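Local coordinates for RidA family protein (Mycobacterium tuberculosis, PDB 3I7T) that is of unknown function but belongs to the trimeric YjgF/YER057c/UK114 (RidA) family, whose studied members include enamine and imine deaminases, at residues A[19-24]-A[30-35]; A[51-56]-A[61-66]; A[6-9]-A[13-16]; A[67-72]-A[84-89]; A[35-40]-A[45-50]. All blocks are in the same frame, centred on the assembly; numbering follows the deposited sequence.

Contact 1: residues A[19-24]-A[30-35]; sequences YSRAVR and VVAGTT
The guanidinium of R21 meets T34 at its edge, where NH1 and NH2 of R21 both donate to OG1 of T34, each over 2.9 Å. The hydroxyl oxygen lies in the guanidinium plane, and both N-H bonds are bent to converge on it. G33 O also lies at the edge, in the plane, but is not hydrogen-bonded to the guanidinium, while A32 CB and V31 CG1 come up obliquely. R21 starts away from the partner strand and is folded back by bends at chi2 (-75°) and chi3 (-48°). The ring of Y19 is also met obliquely, with its CE1 3.8 Å from CB of A32; F13 touches the same ring. A water joins Y19 OH to G33 O, 2.8 Å from the latter oxygen. These groups lie beside the end of the paired region of the antiparallel hairpin of strands 22-25 and 28-35. Within it V23 and V30 form a hydrogen-bonded pair and A22 and V31 a non-hydrogen-bonded one. R21 and A22 together face V7 in a classic beta bulge, and beyond the pairs A32 N reaches R21 O at 2.8 Å, almost straight (174°). T34 OG1 itself donates to A32 O at 2.9 Å. A32 also packs on T97 of the second subunit.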
# COMPACT_ATOMS: atom_id res chain seq x y z
N TYR A 19 -15.48 -3.71 -6.65
CA TYR A 19 -14.79 -3.12 -5.49
C TYR A 19 -15.65 -1.98 -4.91
O TYR A 19 -16.56 -1.48 -5.59
CB TYR A 19 -13.38 -2.61 -5.87
CG TYR A 19 -13.34 -1.25 -6.57
CD1 TYR A 19 -13.19 -0.07 -5.83
CD2 TYR A 19 -13.43 -1.14 -7.96
CE1 TYR A 19 -13.14 1.18 -6.45
CE2 TYR A 19 -13.38 0.10 -8.60
CZ TYR A 19 -13.24 1.26 -7.83
OH TYR A 19 -13.19 2.51 -8.45
N SER A 20 -15.36 -1.58 -3.67
CA SER A 20 -16.09 -0.52 -3.00
C SER A 20 -15.23 0.72 -2.87
O SER A 20 -14.00 0.65 -2.85
CB SER A 20 -16.51 -0.96 -1.60
OG SER A 20 -17.44 -2.01 -1.63
N ARG A 21 -15.87 1.88 -2.77
CA ARG A 21 -15.15 3.11 -2.51
C ARG A 21 -14.53 3.07 -1.10
O ARG A 21 -13.38 3.46 -0.91
CB ARG A 21 -16.10 4.31 -2.64
CG ARG A 21 -16.44 4.68 -4.08
CD ARG A 21 -15.27 5.40 -4.74
NE ARG A 21 -14.76 6.45 -3.86
CZ ARG A 21 -13.48 6.78 -3.74
NH1 ARG A 21 -12.55 6.14 -4.45
NH2 ARG A 21 -13.12 7.75 -2.91
N ALA A 22 -15.31 2.59 -0.12
CA ALA A 22 -14.82 2.44 1.25
C ALA A 22 -15.45 1.23 1.93
O ALA A 22 -16.59 0.86 1.64
CB ALA A 22 -15.11 3.68 2.05
N VAL A 23 -14.69 0.61 2.83
CA VAL A 23 -15.23 -0.47 3.65
C VAL A 23 -14.85 -0.20 5.10
O VAL A 23 -13.73 0.21 5.37
CB VAL A 23 -14.69 -1.84 3.19
CG1 VAL A 23 -15.22 -2.98 4.10
CG2 VAL A 23 -15.10 -2.09 1.76
N ARG A 24 -15.81 -0.40 6.00
CA ARG A 24 -15.61 -0.29 7.45
C ARG A 24 -15.95 -1.63 8.15
O ARG A 24 -17.00 -2.20 7.90
CB ARG A 24 -16.47 0.85 8.02
CG ARG A 24 -16.54 0.87 9.57
CD ARG A 24 -17.38 2.03 10.12
NE ARG A 24 -17.16 2.24 11.56
CZ ARG A 24 -17.31 3.41 12.17
NH1 ARG A 24 -17.67 4.49 11.47
NH2 ARG A 24 -17.08 3.52 13.47
N VAL A 30 -11.13 1.48 5.32
CA VAL A 30 -10.21 1.62 4.18
C VAL A 30 -10.89 2.25 2.97
O VAL A 30 -12.07 2.00 2.70
CB VAL A 30 -9.56 0.27 3.79
CG1 VAL A 30 -8.73 -0.24 4.94
CG2 VAL A 30 -10.62 -0.74 3.40
N VAL A 31 -10.15 3.10 2.27
CA VAL A 31 -10.66 3.80 1.11
C VAL A 31 -9.86 3.39 -0.13
O VAL A 31 -8.61 3.29 -0.10
CB VAL A 31 -10.62 5.34 1.36
CG1 VAL A 31 -11.29 6.12 0.21
CG2 VAL A 31 -11.32 5.67 2.68
N ALA A 32 -10.59 3.14 -1.22
CA ALA A 32 -10.01 2.78 -2.51
C ALA A 32 -9.06 3.86 -3.03
O ALA A 32 -9.15 5.02 -2.64
CB ALA A 32 -11.14 2.56 -3.54
N GLY A 33 -8.16 3.46 -3.93
CA GLY A 33 -7.40 4.45 -4.71
C GLY A 33 -8.40 5.40 -5.32
O GLY A 33 -9.38 4.98 -5.95
N THR A 34 -8.17 6.70 -5.14
CA THR A 34 -9.10 7.69 -5.62
C THR A 34 -8.44 8.70 -6.53
O THR A 34 -7.44 9.30 -6.17
CB THR A 34 -9.69 8.48 -4.44
OG1 THR A 34 -10.24 7.55 -3.50
CG2 THR A 34 -10.77 9.44 -4.94
N THR A 35 -9.03 8.93 -7.70
CA THR A 35 -8.53 9.98 -8.57
C THR A 35 -9.49 11.17 -8.57
O THR A 35 -10.58 11.12 -7.96
CB THR A 35 -8.35 9.49 -10.01
OG1 THR A 35 -9.61 9.03 -10.51
CG2 THR A 35 -7.34 8.35 -10.07
O HOH W 1 -12.13 4.71 -6.35

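Contact 2: residues A[51-56]-A[61-66]; sequences RIEIAL and ATLADV
L56, in the last turns of helix 41-58, packs against the loop and short 3-10 turn (63-65) that lead the chain from this helix into strand 66-73. The close-fitting part of this helix-to-strand connection is apolar. CD1 of L56 presses on CG2 of V66 at 3.5 Å, the two side chains crossing at about a right angle, and touches CD2 of L63 at 4.1 Å. The other branch turns to the start of the loop, with CD2 of L56 4.1 Å from CB of A61. L56 also packs on V29 and V31, so its branches are wedged between the sheet and the loop. L63 N, buried by the contact, has no partner in the model. Behind L56 the backbone closes the turn: A61 N donates to L56 O at 2.8 Å, an i to i+5 bond. Toward solvent the contact thins out. The extended side chain of the exposed E53 crosses that of L63 at about a right angle, its carboxylate merely touching the methyl, with OE2 of E53 3.6 Å from CD1 of L63. Beside them a water bridges the two backbones by donating to E53 O at 2.8 Å and to A61 O at 2.9 Å. T62 N, just ahead of the 3-10 turn, donates to OD2 of D65 at 3.0 Å, meeting that oxygen on its anti side.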
# COMPACT_ATOMS: atom_id res chain seq x y z
N ARG A 51 -13.35 13.48 -2.58
CA ARG A 51 -14.01 12.20 -2.73
C ARG A 51 -13.66 11.23 -1.60
O ARG A 51 -14.51 10.47 -1.13
CB ARG A 51 -13.68 11.59 -4.09
CG ARG A 51 -14.21 12.40 -5.27
CD ARG A 51 -13.51 12.03 -6.59
NE ARG A 51 -13.88 13.01 -7.62
CZ ARG A 51 -15.01 12.95 -8.33
NH1 ARG A 51 -15.85 11.94 -8.16
NH2 ARG A 51 -15.28 13.88 -9.22
N ILE A 52 -12.41 11.24 -1.17
CA ILE A 52 -12.04 10.48 0.03
C ILE A 52 -12.88 10.87 1.24
O ILE A 52 -13.40 10.00 1.95
CB ILE A 52 -10.55 10.61 0.30
CG1 ILE A 52 -9.80 9.85 -0.79
CG2 ILE A 52 -10.18 10.06 1.70
CD1 ILE A 52 -8.32 10.07 -0.83
N GLU A 53 -13.02 12.17 1.48
CA GLU A 53 -13.87 12.67 2.56
C GLU A 53 -15.31 12.18 2.42
O GLU A 53 -15.90 11.72 3.38
CB GLU A 53 -13.84 14.21 2.59
CG GLU A 53 -14.53 14.78 3.82
CD GLU A 53 -14.27 16.28 4.04
OE1 GLU A 53 -14.28 17.05 3.06
OE2 GLU A 53 -14.08 16.68 5.21
N ILE A 54 -15.87 12.29 1.21
CA ILE A 54 -17.24 11.86 0.97
C ILE A 54 -17.40 10.37 1.28
O ILE A 54 -18.38 9.95 1.93
CB ILE A 54 -17.65 12.13 -0.50
CG1 ILE A 54 -17.69 13.63 -0.79
CG2 ILE A 54 -19.01 11.49 -0.81
CD1 ILE A 54 -17.97 13.95 -2.26
N ALA A 55 -16.44 9.56 0.85
CA ALA A 55 -16.52 8.13 1.08
C ALA A 55 -16.39 7.85 2.58
O ALA A 55 -17.19 7.11 3.16
CB ALA A 55 -15.45 7.39 0.28
N LEU A 56 -15.40 8.48 3.20
CA LEU A 56 -15.24 8.39 4.65
C LEU A 56 -16.51 8.72 5.42
O LEU A 56 -16.92 7.98 6.33
CB LEU A 56 -14.09 9.30 5.11
CG LEU A 56 -12.69 8.81 4.74
CD1 LEU A 56 -11.61 9.83 5.13
CD2 LEU A 56 -12.45 7.46 5.42
N ALA A 61 -16.79 8.13 9.16
CA ALA A 61 -15.45 8.61 9.50
C ALA A 61 -15.21 10.00 8.93
O ALA A 61 -15.94 10.44 8.03
CB ALA A 61 -14.39 7.65 8.98
N THR A 62 -14.17 10.66 9.43
CA THR A 62 -13.79 12.00 8.95
C THR A 62 -12.31 12.00 8.59
O THR A 62 -11.58 11.04 8.89
CB THR A 62 -14.08 13.14 9.99
OG1 THR A 62 -13.14 13.06 11.07
CG2 THR A 62 -15.50 13.06 10.57
N LEU A 63 -11.84 13.07 7.96
CA LEU A 63 -10.40 13.18 7.70
C LEU A 63 -9.55 13.05 8.96
O LEU A 63 -8.43 12.54 8.90
CB LEU A 63 -10.09 14.51 7.00
CG LEU A 63 -10.67 14.55 5.59
CD1 LEU A 63 -10.58 15.96 5.02
CD2 LEU A 63 -9.93 13.55 4.71
N ALA A 64 -10.06 13.53 10.09
CA ALA A 64 -9.34 13.43 11.37
C ALA A 64 -9.10 11.98 11.82
O ALA A 64 -8.35 11.73 12.76
CB ALA A 64 -10.10 14.18 12.45
N ASP A 65 -9.76 11.03 11.16
CA ASP A 65 -9.56 9.61 11.51
C ASP A 65 -8.47 8.95 10.66
O ASP A 65 -8.01 7.83 10.97
CB ASP A 65 -10.86 8.81 11.38
CG ASP A 65 -11.91 9.24 12.36
OD1 ASP A 65 -11.58 9.40 13.55
OD2 ASP A 65 -13.07 9.39 11.93
N VAL A 66 -8.07 9.62 9.59
CA VAL A 66 -7.10 9.08 8.63
C VAL A 66 -5.70 8.93 9.27
O VAL A 66 -5.16 9.89 9.83
CB VAL A 66 -7.06 9.97 7.36
CG1 VAL A 66 -5.87 9.60 6.47
CG2 VAL A 66 -8.39 9.89 6.62
O HOH W 2 -15.69 12.60 6.06

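Contact 3: residues A[6-9]-A[13-16]; sequences MVSS and FESA
Where strand 4-7 ends and the chain turns into the short helix 12-17, the carboxylate of E14 reaches back to S8 and S9. The firm bond is to the backbone: S9 N donates to OE1 of E14 at 3.0 Å, with an angle at the hydrogen of 162°, and uses the syn lone pair of that oxygen. OG of S8 approaches the same OE1 at 3.3 Å, a weak bond; this hydroxyl also accepts from G10 N, its stronger partner. OE2 of E14 lies beside OG of S9, but the modelled separation is so short that its exact value is doubtful. E14 spans the gap because its chain runs extended beyond CG (chi2 162°), the CA atoms of E14 and S8 being 7.6 Å apart. At its base the helix is tied into the same turn by E14 N, bonded to OG of S11. The E14 side chain also packs on Y19 and R21, next to the bulge that faces V7. Nearby, F13 meets the ring of W79 of the second subunit. This is a strand-loop-helix connection at the outermost strand of the sheet within this chain, closed by a side-chain-to-backbone bond that reaches back across the turn.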
# COMPACT_ATOMS: atom_id res chain seq x y z
N MET A 6 -20.21 -0.99 3.53
CA MET A 6 -19.50 -0.62 2.32
C MET A 6 -20.14 0.56 1.63
O MET A 6 -21.37 0.74 1.67
CB MET A 6 -19.45 -1.81 1.38
CG MET A 6 -18.92 -3.05 2.05
SD MET A 6 -18.72 -4.46 0.95
CE MET A 6 -20.35 -4.62 0.23
N VAL A 7 -19.30 1.36 1.00
CA VAL A 7 -19.73 2.56 0.32
C VAL A 7 -19.44 2.39 -1.16
O VAL A 7 -18.34 2.02 -1.56
CB VAL A 7 -18.99 3.80 0.87
CG1 VAL A 7 -19.37 5.08 0.07
CG2 VAL A 7 -19.24 3.97 2.38
N SER A 8 -20.45 2.68 -1.98
CA SER A 8 -20.33 2.62 -3.43
C SER A 8 -20.66 4.00 -4.00
O SER A 8 -21.44 4.74 -3.41
CB SER A 8 -21.32 1.61 -3.99
OG SER A 8 -21.60 1.89 -5.35
N SER A 9 -20.06 4.35 -5.14
CA SER A 9 -20.37 5.63 -5.77
C SER A 9 -21.30 5.42 -6.97
O SER A 9 -21.76 6.38 -7.59
CB SER A 9 -19.10 6.34 -6.22
OG SER A 9 -18.41 5.56 -7.17
N PHE A 13 -16.98 1.56 -13.17
CA PHE A 13 -15.70 0.98 -12.81
C PHE A 13 -15.81 0.08 -11.58
O PHE A 13 -15.24 -1.01 -11.54
CB PHE A 13 -14.69 2.11 -12.60
CG PHE A 13 -13.26 1.65 -12.51
CD1 PHE A 13 -12.52 1.86 -11.35
CD2 PHE A 13 -12.64 1.02 -13.58
CE1 PHE A 13 -11.20 1.44 -11.25
CE2 PHE A 13 -11.31 0.60 -13.49
CZ PHE A 13 -10.59 0.81 -12.32
N GLU A 14 -16.58 0.50 -10.59
CA GLU A 14 -16.80 -0.34 -9.43
C GLU A 14 -17.53 -1.59 -9.86
O GLU A 14 -17.29 -2.69 -9.36
CB GLU A 14 -17.56 0.43 -8.35
CG GLU A 14 -16.64 1.34 -7.56
CD GLU A 14 -17.40 2.41 -6.82
OE1 GLU A 14 -18.37 2.07 -6.12
OE2 GLU A 14 -17.01 3.59 -6.95
N SER A 15 -18.40 -1.37 -10.85
CA SER A 15 -19.17 -2.41 -11.53
C SER A 15 -18.27 -3.42 -12.25
O SER A 15 -18.34 -4.63 -12.01
CB SER A 15 -20.09 -1.73 -12.56
OG SER A 15 -21.08 -2.62 -13.03
N ALA A 16 -17.43 -2.92 -13.14
CA ALA A 16 -16.56 -3.78 -13.92
C ALA A 16 -15.51 -4.54 -13.09
O ALA A 16 -15.18 -5.68 -13.41
CB ALA A 16 -15.89 -2.99 -15.05

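Contact 4: residues A[67-72]-A[84-89]; sequences VRTRIY and EVHAQA
Strand 66-73 and helix 79-90 are the first two elements of a beta-alpha-beta unit completed by strand 99-101, and T69 and H86 join them in its buried interior. The two side chains approach from opposite directions. OG1 of T69 lies 2.8 Å from NE2 of H86, at the edge of the imidazole and near its plane. Either atom could be the donor, and the position of the hydroxyl is somewhat less certain because it crowds another atom of the model. H86 projects from the helix with CG opposite its own N (chi1 -173°), which sends the ring across the gap. The backbones stay well apart here, the CA atoms of T69 and H86 being 9.4 Å from each other. I71 adds an apolar touch, its CD1 3.8 Å from CD2 of H86 and oblique to the ring. T97 packs on all three side chains, and F90 lies against the imidazole with the planes inclined by about 40°. Along this strand T69 and I71 turn to the helix, whereas R68 and R70 turn away to form salt bridges with D117 and E115 of the third subunit; R70 also pairs with E115 of its own chain. The other imidazole nitrogen, ND1, bonds to V17 O of that third subunit. Polar partners at both nitrogens probably hold the ring's rotation; V17 O can only accept, consistent with a proton on ND1, and H86 thereby links the core of its own chain to the trimer interface.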
# COMPACT_ATOMS: atom_id res chain seq x y z
N VAL A 67 -5.14 7.73 9.21
CA VAL A 67 -3.83 7.48 9.81
C VAL A 67 -2.77 7.33 8.73
O VAL A 67 -1.57 7.51 8.99
CB VAL A 67 -3.81 6.22 10.72
CG1 VAL A 67 -4.71 6.41 11.97
CG2 VAL A 67 -4.21 4.97 9.93
N ARG A 68 -3.22 6.99 7.53
CA ARG A 68 -2.31 6.84 6.39
C ARG A 68 -2.92 7.29 5.07
O ARG A 68 -4.07 6.97 4.76
CB ARG A 68 -1.82 5.38 6.24
CG ARG A 68 -0.92 5.21 4.99
CD ARG A 68 -0.59 3.75 4.62
NE ARG A 68 0.10 2.97 5.65
CZ ARG A 68 1.43 2.96 5.84
NH1 ARG A 68 2.23 3.73 5.10
NH2 ARG A 68 1.96 2.20 6.79
N THR A 69 -2.14 8.04 4.29
CA THR A 69 -2.45 8.24 2.87
C THR A 69 -1.31 7.68 2.03
O THR A 69 -0.19 7.49 2.51
CB THR A 69 -2.66 9.73 2.51
OG1 THR A 69 -1.50 10.47 2.90
CG2 THR A 69 -3.89 10.31 3.21
N ARG A 70 -1.60 7.40 0.76
CA ARG A 70 -0.57 6.94 -0.16
C ARG A 70 -0.90 7.61 -1.46
O ARG A 70 -2.05 7.55 -1.90
CB ARG A 70 -0.59 5.42 -0.31
CG ARG A 70 0.48 4.87 -1.24
CD ARG A 70 0.54 3.32 -1.20
NE ARG A 70 1.05 2.84 0.09
CZ ARG A 70 0.30 2.29 1.04
NH1 ARG A 70 0.87 1.90 2.17
NH2 ARG A 70 -1.00 2.12 0.87
N ILE A 71 0.10 8.27 -2.05
CA ILE A 71 -0.09 9.11 -3.22
C ILE A 71 0.74 8.61 -4.40
O ILE A 71 1.95 8.52 -4.31
CB ILE A 71 0.32 10.57 -2.90
CG1 ILE A 71 -0.44 11.10 -1.68
CG2 ILE A 71 0.10 11.48 -4.13
CD1 ILE A 71 0.06 12.42 -1.19
N TYR A 72 0.06 8.27 -5.49
CA TYR A 72 0.70 7.96 -6.76
C TYR A 72 0.58 9.14 -7.69
O TYR A 72 -0.52 9.62 -7.94
CB TYR A 72 0.03 6.75 -7.42
CG TYR A 72 -0.13 5.56 -6.51
CD1 TYR A 72 0.92 4.70 -6.28
CD2 TYR A 72 -1.34 5.31 -5.87
CE1 TYR A 72 0.79 3.60 -5.44
CE2 TYR A 72 -1.48 4.21 -5.02
CZ TYR A 72 -0.41 3.36 -4.82
OH TYR A 72 -0.53 2.26 -3.98
N GLU A 84 1.07 20.69 -1.17
CA GLU A 84 0.36 21.86 -0.67
C GLU A 84 -1.09 21.55 -0.36
O GLU A 84 -1.63 21.99 0.66
CB GLU A 84 0.42 23.00 -1.68
CG GLU A 84 1.75 23.73 -1.70
CD GLU A 84 1.83 24.73 -2.83
OE1 GLU A 84 0.81 25.40 -3.11
OE2 GLU A 84 2.92 24.84 -3.44
N VAL A 85 -1.74 20.84 -1.27
CA VAL A 85 -3.13 20.44 -1.09
C VAL A 85 -3.29 19.41 0.06
O VAL A 85 -4.24 19.48 0.83
CB VAL A 85 -3.72 19.88 -2.41
CG1 VAL A 85 -5.13 19.37 -2.19
CG2 VAL A 85 -3.68 20.92 -3.52
N HIS A 86 -2.37 18.46 0.14
CA HIS A 86 -2.40 17.44 1.19
C HIS A 86 -2.22 18.14 2.54
O HIS A 86 -2.86 17.79 3.54
CB HIS A 86 -1.27 16.41 0.95
CG HIS A 86 -1.31 15.22 1.86
ND1 HIS A 86 -0.74 15.23 3.12
CD2 HIS A 86 -1.83 13.98 1.70
CE1 HIS A 86 -0.91 14.05 3.69
NE2 HIS A 86 -1.59 13.28 2.85
N ALA A 87 -1.36 19.16 2.54
CA ALA A 87 -1.03 19.93 3.74
C ALA A 87 -2.21 20.77 4.20
O ALA A 87 -2.49 20.84 5.40
CB ALA A 87 0.18 20.82 3.50
N GLN A 88 -2.91 21.39 3.26
CA GLN A 88 -4.11 22.16 3.59
C GLN A 88 -5.19 21.23 4.17
O GLN A 88 -5.94 21.62 5.05
CB GLN A 88 -4.61 22.95 2.37
CG GLN A 88 -5.36 24.27 2.72
CD GLN A 88 -4.44 25.48 2.97
OE1 GLN A 88 -3.31 25.34 3.47
NE2 GLN A 88 -4.93 26.68 2.65
N ALA A 89 -5.23 19.98 3.70
CA ALA A 89 -6.18 19.01 4.23
C ALA A 89 -5.70 18.39 5.56
O ALA A 89 -6.50 18.15 6.47
CB ALA A 89 -6.47 17.91 3.19

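Contact 5: residues A[35-40]-A[45-50]; sequences TGSGDD and TRDALR
D47 reaches from helix 41-58 to the loop in front of it, where S37 N donates to OD2 of D47 at 2.7 Å with an angle at the hydrogen of 156°. The N-H meets that oxygen on its anti side, 27° out of the carboxylate plane. OG of S37 stands 3.4 Å from the same OD2, at best a weak bond and not a settled one. The first torsion of the aspartate sets it for this: with CG trans to N (chi1 -162°) the carboxylate swings out to the loop. G36, lacking a side chain, lets the loop run directly over the helix. Its CA comes within 4.2 Å of CA of A48 and within 3.6 Å of OD2 of D47. T35, just before it, lays its carbonyl on the alanine, T35 C being 3.9 Å from CB of A48.

Farther out, R51, one helical turn after D47, forms a salt bridge from its NE to OD2. The loop is tied to the first turn of the helix by G38 O, bonded to NE2 of Q44, and D40 at its end pairs with R78. On another side of the helix T45 and L49 pack on I114 of the sheet and V85 of helix 79-90. A single carboxylate oxygen thus takes both a backbone N-H and an arginine, a setting that probably favours the ionised form of D47 and holds the loop to the helix by polar bonds in a partly exposed place.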
# COMPACT_ATOMS: atom_id res chain seq x y z
N THR A 35 -9.03 8.93 -7.70
CA THR A 35 -8.53 9.98 -8.57
C THR A 35 -9.49 11.17 -8.57
O THR A 35 -10.58 11.12 -7.96
CB THR A 35 -8.35 9.49 -10.01
OG1 THR A 35 -9.61 9.03 -10.51
CG2 THR A 35 -7.34 8.35 -10.07
N GLY A 36 -9.09 12.24 -9.23
CA GLY A 36 -9.87 13.46 -9.19
C GLY A 36 -10.13 14.07 -10.54
O GLY A 36 -9.35 13.88 -11.47
N SER A 37 -11.25 14.78 -10.65
CA SER A 37 -11.53 15.60 -11.82
C SER A 37 -10.70 16.88 -11.73
O SER A 37 -10.14 17.20 -10.68
CB SER A 37 -13.02 15.93 -11.90
OG SER A 37 -13.82 14.76 -11.73
N GLY A 38 -10.61 17.61 -12.83
CA GLY A 38 -9.78 18.80 -12.85
C GLY A 38 -8.70 18.69 -13.90
O GLY A 38 -8.29 17.59 -14.28
N ASP A 39 -8.24 19.84 -14.38
CA ASP A 39 -7.32 19.89 -15.51
C ASP A 39 -5.87 19.68 -15.10
O ASP A 39 -5.08 19.18 -15.90
CB ASP A 39 -7.47 21.22 -16.26
N ASP A 40 -5.51 20.07 -13.88
CA ASP A 40 -4.10 20.03 -13.50
C ASP A 40 -3.90 19.37 -12.14
O ASP A 40 -4.86 19.14 -11.40
CB ASP A 40 -3.48 21.42 -13.51
CG ASP A 40 -1.95 21.40 -13.59
OD1 ASP A 40 -1.36 22.50 -13.56
OD2 ASP A 40 -1.34 20.29 -13.68
N THR A 45 -5.74 16.73 -7.19
CA THR A 45 -5.48 16.36 -5.79
C THR A 45 -6.61 16.82 -4.86
O THR A 45 -7.09 16.06 -4.03
CB THR A 45 -4.14 16.92 -5.30
OG1 THR A 45 -3.13 16.57 -6.24
CG2 THR A 45 -3.79 16.32 -3.96
N ARG A 46 -7.05 18.06 -5.01
CA ARG A 46 -8.13 18.56 -4.17
C ARG A 46 -9.38 17.71 -4.35
O ARG A 46 -10.04 17.34 -3.39
CB ARG A 46 -8.44 20.03 -4.46
CG ARG A 46 -7.34 21.00 -3.97
CD ARG A 46 -7.80 22.47 -4.02
NE ARG A 46 -8.31 22.82 -5.34
CZ ARG A 46 -7.60 23.41 -6.30
NH1 ARG A 46 -6.33 23.74 -6.09
NH2 ARG A 46 -8.17 23.67 -7.47
N ASP A 47 -9.69 17.39 -5.60
CA ASP A 47 -10.90 16.63 -5.91
C ASP A 47 -10.80 15.19 -5.42
O ASP A 47 -11.78 14.60 -4.96
CB ASP A 47 -11.18 16.68 -7.42
CG ASP A 47 -12.62 16.30 -7.75
OD1 ASP A 47 -13.55 16.94 -7.19
OD2 ASP A 47 -12.82 15.36 -8.54
N ALA A 48 -9.60 14.61 -5.49
CA ALA A 48 -9.40 13.26 -4.98
C ALA A 48 -9.62 13.24 -3.48
O ALA A 48 -10.21 12.31 -2.94
CB ALA A 48 -8.00 12.72 -5.34
N LEU A 49 -9.17 14.30 -2.80
CA LEU A 49 -9.31 14.36 -1.35
C LEU A 49 -10.74 14.64 -0.95
O LEU A 49 -11.19 14.16 0.09
CB LEU A 49 -8.38 15.41 -0.74
CG LEU A 49 -6.88 15.06 -0.80
CD1 LEU A 49 -5.98 16.21 -0.30
CD2 LEU A 49 -6.61 13.79 -0.03
N ARG A 50 -11.46 15.41 -1.77
CA ARG A 50 -12.88 15.63 -1.52
C ARG A 50 -13.66 14.31 -1.59
O ARG A 50 -14.52 14.06 -0.76
CB ARG A 50 -13.48 16.64 -2.50
CG ARG A 50 -14.86 17.15 -2.04
CD ARG A 50 -15.75 17.50 -3.21

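Contacts 1 and 4 are the buried ones and reach the same sheet from opposite sides of the chain's centre; all but contact 5 touch a neighbouring subunit. Contact 1 is mainly strand pairing, whereas contact 4 rests on one polar pair and an apolar touch between strand and helix. Contacts 2 and 5 lie at different parts of helix 41-58, the first apolar inside and hydrated outside, the second mostly polar. Both meet contact 1, through CG2 of V31 on CD2 of L56 and CG2 of T34 on A48 O. Contact 3, the farthest from the centre, is nearly all polar; CG2 of its V7 touches A55 O of contact 2.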